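Local coordinates for protein deseasin MCP-01 (Pseudoalteromonas sp., PDB 3VV3) that degrades collagen as a serine protease of the subtilisin family, cleaving peptide bonds with its alpha/beta catalytic domain, at residues W65-I71 / Y83-G89; N219-L223 / K296-M300. All coordinates share one frame; numbering follows the deposited sequence.

How the contacts relate
Leaving strand 45-50, the chain enters a long loop that ends at strand 89-91. Contact 1 closes the loop on itself: 65-71 meets 83-89 across only eleven intervening residues, two calcium ions sit where they join, and the loop then runs into 89-91, an outermost strand of the parallel sheet. The chain then runs through most of that sheet before contact 2 opens at 219-223, the turn leading into strand 222-228. Its partner, 296-300 in helix 292-301, arrives 72 residues later, after helix 269-284. The two closures follow one another in series, neither nested nor crossed. Contact 1 fastens a metal-bound loop to itself, contact 2 a helix to the sheet; their centres lie 29 Å apart.

Contact 1: residues W65-I71 / Y83-G89; sequences WVNSGEI and YIDDVHG. With CA (calcium ion), chain C; CA (calcium ion), chain F.
E70 reaches across to 83-89 and divides its carboxylate between two calcium ions. E70 OE2 binds one calcium at 2.3 Å, together with the carbonyl O of Y83 and OD1 of D86; E70 OE1 binds the other calcium at 2.3 Å, alongside I71 O and D85 OD1. The carboxylates of E70 and D86 stand 81° apart, so they meet the shared ion in nearly perpendicular planes. D74, I76 and N78 belong to the site with I71 and D85; D77, D79 and N81 to the one with Y83 and D86. N78 is also a polar partner of E70, as G75 is of D85.

Behind the metals stands N67. Its CG lies anti to the backbone N (chi1 -172°), which brings N67 ND2 over to D86: a bond of 3.1 Å to D86 O, close to the amide plane, and a weak one to D86 OD2, a carboxylate oxygen that also has Y155 as a partner. N67 OD1 accepts from G69 N at 2.8 Å, forming an Asx turn. A leucine here would probably leave D86 O without this donor and, with OD1 gone, undo the Asx turn that shapes the chain ahead of E70.

Away from the metals, N67 N donates to V87 O at 2.8 Å, and H88 ND1 reaches W65 O at 2.9 Å, the acceptor lying near the imidazole plane. V66 CG1 rests beside V87 CG1, and the W65 indole, its edge at H88 C and G89 N, packs on helix 146-161. Carboxylates and carbonyls gathered along one irregular loop are characteristic of a calcium-binding loop, here a paired site bridged by E70 within the subtilase fold.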
loop_
_atom_site.group_PDB
_atom_site.type_symbol
_atom_site.label_atom_id
_atom_site.label_comp_id
_atom_site.label_asym_id
_atom_site.label_seq_id
_atom_site.Cartn_x
_atom_site.Cartn_y
_atom_site.Cartn_z
ATOM N N TRP A 65 18.948 -8.006 14.754
ATOM C CA TRP A 65 19.179 -8.107 16.195
ATOM C C TRP A 65 19.177 -9.560 16.643
ATOM O O TRP A 65 18.407 -10.378 16.130
ATOM C CB TRP A 65 18.091 -7.341 16.946
ATOM C CG TRP A 65 18.145 -7.435 18.435
ATOM C CD1 TRP A 65 19.004 -6.785 19.270
ATOM C CD2 TRP A 65 17.274 -8.202 19.271
ATOM N NE1 TRP A 65 18.727 -7.104 20.581
ATOM C CE2 TRP A 65 17.668 -7.973 20.609
ATOM C CE3 TRP A 65 16.196 -9.062 19.018
ATOM C CZ2 TRP A 65 17.022 -8.569 21.694
ATOM C CZ3 TRP A 65 15.553 -9.662 20.096
ATOM C CH2 TRP A 65 15.960 -9.403 21.421
ATOM N N VAL A 66 20.043 -9.873 17.607
ATOM C CA VAL A 66 20.051 -11.174 18.242
ATOM C C VAL A 66 19.873 -11.004 19.748
ATOM O O VAL A 66 20.609 -10.250 20.399
ATOM C CB VAL A 66 21.357 -11.939 17.949
ATOM C CG1 VAL A 66 21.373 -13.259 18.710
ATOM C CG2 VAL A 66 21.488 -12.183 16.454
ATOM N N ASN A 67 18.878 -11.700 20.284
ATOM C CA ASN A 67 18.559 -11.664 21.707
ATOM C C ASN A 67 19.665 -12.353 22.507
ATOM O O ASN A 67 19.826 -13.575 22.425
ATOM C CB ASN A 67 17.223 -12.377 21.934
ATOM C CG ASN A 67 16.703 -12.233 23.352
ATOM O OD1 ASN A 67 17.456 -11.946 24.279
ATOM N ND2 ASN A 67 15.397 -12.444 23.526
ATOM N N SER A 68 20.419 -11.572 23.279
ATOM C CA SER A 68 21.560 -12.115 24.017
ATOM C C SER A 68 21.102 -13.044 25.138
ATOM O O SER A 68 21.892 -13.823 25.668
ATOM C CB SER A 68 22.424 -10.985 24.579
ATOM O OG SER A 68 21.736 -10.292 25.602
ATOM N N GLY A 69 19.818 -12.977 25.474
ATOM C CA GLY A 69 19.278 -13.766 26.574
ATOM C C GLY A 69 18.562 -15.039 26.155
ATOM O O GLY A 69 18.013 -15.752 27.002
ATOM N N GLU A 70 18.554 -15.321 24.855
ATOM C CA GLU A 70 17.915 -16.521 24.326
ATOM C C GLU A 70 18.901 -17.530 23.766
ATOM O O GLU A 70 19.784 -17.190 22.966
ATOM C CB GLU A 70 16.903 -16.166 23.224
ATOM C CG GLU A 70 15.493 -15.870 23.726
ATOM C CD GLU A 70 14.727 -17.126 24.087
ATOM O OE1 GLU A 70 15.193 -18.220 23.734
ATOM O OE2 GLU A 70 13.655 -17.031 24.702
ATOM N N ILE A 71 18.741 -18.779 24.190
ATOM C CA ILE A 71 19.385 -19.901 23.528
ATOM C C ILE A 71 18.485 -20.316 22.377
ATOM O O ILE A 71 17.341 -20.697 22.589
ATOM C CB ILE A 71 19.543 -21.093 24.490
ATOM C CG1 ILE A 71 20.411 -20.686 25.684
ATOM C CG2 ILE A 71 20.115 -22.291 23.757
ATOM C CD1 ILE A 71 20.698 -21.826 26.658
ATOM N N TYR A 83 8.085 -15.027 25.593
ATOM C CA TYR A 83 8.140 -15.599 24.251
ATOM C C TYR A 83 9.267 -16.606 24.138
ATOM O O TYR A 83 10.388 -16.354 24.558
ATOM C CB TYR A 83 8.294 -14.488 23.194
ATOM C CG TYR A 83 7.125 -13.534 23.243
ATOM C CD1 TYR A 83 5.967 -13.795 22.525
ATOM C CD2 TYR A 83 7.159 -12.403 24.047
ATOM C CE1 TYR A 83 4.882 -12.944 22.594
ATOM C CE2 TYR A 83 6.067 -11.537 24.122
ATOM C CZ TYR A 83 4.940 -11.819 23.386
ATOM O OH TYR A 83 3.844 -10.981 23.437
ATOM N N ILE A 84 8.966 -17.761 23.573
ATOM C CA ILE A 84 9.971 -18.804 23.437
ATOM C C ILE A 84 10.854 -18.612 22.206
ATOM O O ILE A 84 10.360 -18.416 21.096
ATOM C CB ILE A 84 9.303 -20.178 23.343
ATOM C CG1 ILE A 84 8.619 -20.517 24.671
ATOM C CG2 ILE A 84 10.328 -21.242 22.926
ATOM C CD1 ILE A 84 7.662 -21.709 24.577
ATOM N N ASP A 85 12.167 -18.669 22.402
ATOM C CA ASP A 85 13.102 -18.698 21.281
ATOM C C ASP A 85 13.008 -17.439 20.413
ATOM O O ASP A 85 13.191 -17.508 19.194
ATOM C CB ASP A 85 12.894 -19.967 20.428
ATOM C CG ASP A 85 13.375 -21.237 21.130
ATOM O OD1 ASP A 85 14.010 -21.117 22.190
ATOM O OD2 ASP A 85 13.127 -22.352 20.630
ATOM N N ASP A 86 12.734 -16.295 21.041
ATOM C CA ASP A 86 12.678 -15.022 20.320
ATOM C C ASP A 86 14.081 -14.477 20.049
ATOM O O ASP A 86 14.562 -13.557 20.710
ATOM C CB ASP A 86 11.790 -13.993 21.036
ATOM C CG ASP A 86 12.296 -13.628 22.413
ATOM O OD1 ASP A 86 12.624 -14.553 23.182
ATOM O OD2 ASP A 86 12.351 -12.421 22.724
ATOM N N VAL A 87 14.730 -15.075 19.063
ATOM C CA VAL A 87 16.100 -14.739 18.731
ATOM C C VAL A 87 16.177 -13.399 18.007
ATOM O O VAL A 87 17.016 -12.571 18.329
ATOM C CB VAL A 87 16.731 -15.845 17.861
ATOM C CG1 VAL A 87 18.110 -15.413 17.348
ATOM C CG2 VAL A 87 16.813 -17.154 18.665
ATOM N N HIS A 88 15.276 -13.189 17.051
ATOM C CA HIS A 88 15.270 -11.968 16.248
ATOM C C HIS A 88 14.066 -11.066 16.518
ATOM O O HIS A 88 13.936 -9.997 15.911
ATOM C CB HIS A 88 15.279 -12.329 14.762
ATOM C CG HIS A 88 16.479 -13.117 14.342
ATOM N ND1 HIS A 88 17.765 -12.636 14.469
ATOM C CD2 HIS A 88 16.589 -14.348 13.789
ATOM C CE1 HIS A 88 18.616 -13.539 14.015
ATOM N NE2 HIS A 88 17.929 -14.583 13.587
ATOM N N GLY A 89 13.185 -11.498 17.414
ATOM C CA GLY A 89 11.936 -10.792 17.644
ATOM C C GLY A 89 10.795 -11.784 17.756
ATOM O O GLY A 89 11.026 -12.966 18.010
HETATM CA CA CA C . 12.339 -15.312 25.352
HETATM CA CA CA F . 15.436 -20.493 24.007
#

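Contact 2: residues N219-L223 / K296-M300; sequences NDNVL and KELLM
L223 and K296 bring the two backbones nearest, with their CA atoms 6.7 Å apart, where strand 222-228 begins beside helix 292-301. A type I turn from N219 to V222 precedes the strand and presents the carbonyls of D220 and V222 to the helix. K296 spans the gap with its chain fully extended, CG anti to the backbone N (chi1 171°) and each later torsion also near 180°. Its ammonium grips both carbonyls: K296 NZ to V222 O is 2.9 Å, with the donor tilted from the carbonyl plane, and NZ to D220 O is 3.1 Å, where NZ lies above the carbonyl plane of D220. Water 1 accepts a third bond from NZ and gives a weak one to D220 OD1. This is helix-on-sheet packing in the alpha/beta subtilase fold, and helix 269-284 joins it, V276 touching L223 and A279 and A280 touching L299. L223 runs counter to K296 and M300, setting L223 CD1 4.1 Å from K296 CG and the same distance from M300 CG. Its other branch crosses L299 nearly perpendicularly, L223 CD2 lying 3.9 Å from L299 CD1, while L195 of the neighbouring strand touches both K296 and L299.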
loop_
_atom_site.group_PDB
_atom_site.type_symbol
_atom_site.label_atom_id
_atom_site.label_comp_id
_atom_site.label_asym_id
_atom_site.label_seq_id
_atom_site.Cartn_x
_atom_site.Cartn_y
_atom_site.Cartn_z
ATOM N N ASN A 219 0.983 12.030 22.799
ATOM C CA ASN A 219 2.154 11.626 23.562
ATOM C C ASN A 219 3.402 12.362 23.070
ATOM O O ASN A 219 3.650 12.451 21.866
ATOM C CB ASN A 219 2.344 10.110 23.455
ATOM C CG ASN A 219 1.173 9.325 24.035
ATOM O OD1 ASN A 219 1.339 8.595 25.013
ATOM N ND2 ASN A 219 -0.006 9.471 23.445
ATOM N N ASP A 220 4.190 12.903 23.994
ATOM C CA ASP A 220 5.359 13.689 23.596
ATOM C C ASP A 220 6.421 12.911 22.804
ATOM O O ASP A 220 7.185 13.508 22.042
ATOM C CB ASP A 220 6.006 14.365 24.804
ATOM C CG ASP A 220 5.193 15.534 25.329
ATOM O OD1 ASP A 220 4.521 16.215 24.520
ATOM O OD2 ASP A 220 5.238 15.780 26.554
ATOM N N ASN A 221 6.485 11.593 22.982
ATOM C CA ASN A 221 7.518 10.810 22.294
ATOM C C ASN A 221 7.079 10.313 20.915
ATOM O O ASN A 221 7.823 9.608 20.236
ATOM C CB ASN A 221 7.977 9.624 23.147
ATOM C CG ASN A 221 6.864 8.630 23.398
ATOM O OD1 ASN A 221 5.706 9.015 23.570
ATOM N ND2 ASN A 221 7.207 7.346 23.421
ATOM N N VAL A 222 5.870 10.674 20.503
ATOM C CA VAL A 222 5.415 10.341 19.156
ATOM C C VAL A 222 5.969 11.359 18.161
ATOM O O VAL A 222 5.813 12.566 18.350
ATOM C CB VAL A 222 3.867 10.312 19.070
ATOM C CG1 VAL A 222 3.395 10.225 17.621
ATOM C CG2 VAL A 222 3.303 9.150 19.902
ATOM N N LEU A 223 6.631 10.871 17.115
ATOM C CA LEU A 223 7.166 11.737 16.075
ATOM C C LEU A 223 6.475 11.347 14.769
ATOM O O LEU A 223 6.686 10.256 14.257
ATOM C CB LEU A 223 8.688 11.587 15.995
ATOM C CG LEU A 223 9.448 12.281 14.856
ATOM C CD1 LEU A 223 9.108 13.763 14.774
ATOM C CD2 LEU A 223 10.948 12.078 15.016
ATOM N N LYS A 296 13.886 13.967 19.451
ATOM C CA LYS A 296 12.772 14.322 18.589
ATOM C C LYS A 296 12.932 15.739 18.063
ATOM O O LYS A 296 12.821 15.975 16.861
ATOM C CB LYS A 296 11.447 14.194 19.341
ATOM C CG LYS A 296 10.251 14.768 18.569
ATOM C CD LYS A 296 8.943 14.514 19.314
ATOM C CE LYS A 296 7.790 15.337 18.740
ATOM N NZ LYS A 296 6.544 15.112 19.515
ATOM N N GLU A 297 13.200 16.676 18.967
ATOM C CA GLU A 297 13.289 18.085 18.588
ATOM C C GLU A 297 14.500 18.337 17.703
ATOM O O GLU A 297 14.464 19.193 16.816
ATOM C CB GLU A 297 13.298 18.988 19.828
ATOM C CG GLU A 297 11.971 18.972 20.583
ATOM C CD GLU A 297 11.846 20.087 21.609
ATOM O OE1 GLU A 297 12.882 20.545 22.144
ATOM O OE2 GLU A 297 10.698 20.501 21.885
ATOM N N LEU A 298 15.567 17.579 17.930
ATOM C CA LEU A 298 16.761 17.707 17.109
ATOM C C LEU A 298 16.490 17.278 15.664
ATOM O O LEU A 298 16.912 17.940 14.714
ATOM C CB LEU A 298 17.906 16.883 17.701
ATOM C CG LEU A 298 19.224 16.910 16.932
ATOM C CD1 LEU A 298 20.389 16.977 17.910
ATOM C CD2 LEU A 298 19.341 15.699 16.038
ATOM N N LEU A 299 15.791 16.161 15.500
ATOM C CA LEU A 299 15.426 15.698 14.163
ATOM C C LEU A 299 14.578 16.744 13.450
ATOM O O LEU A 299 14.768 17.019 12.257
ATOM C CB LEU A 299 14.706 14.346 14.247
ATOM C CG LEU A 299 15.628 13.195 14.671
ATOM C CD1 LEU A 299 14.821 11.970 15.148
ATOM C CD2 LEU A 299 16.575 12.823 13.535
ATOM N N MET A 300 13.643 17.340 14.184
ATOM C CA MET A 300 12.783 18.382 13.631
ATOM C C MET A 300 13.559 19.656 13.279
ATOM O O MET A 300 13.449 20.179 12.172
ATOM C CB MET A 300 11.652 18.699 14.609
ATOM C CG MET A 300 10.648 17.547 14.738
ATOM S SD MET A 300 9.498 17.720 16.113
ATOM C CE MET A 300 8.531 19.151 15.614
HETATM O O HOH W 1 6.525 16.892 21.807
#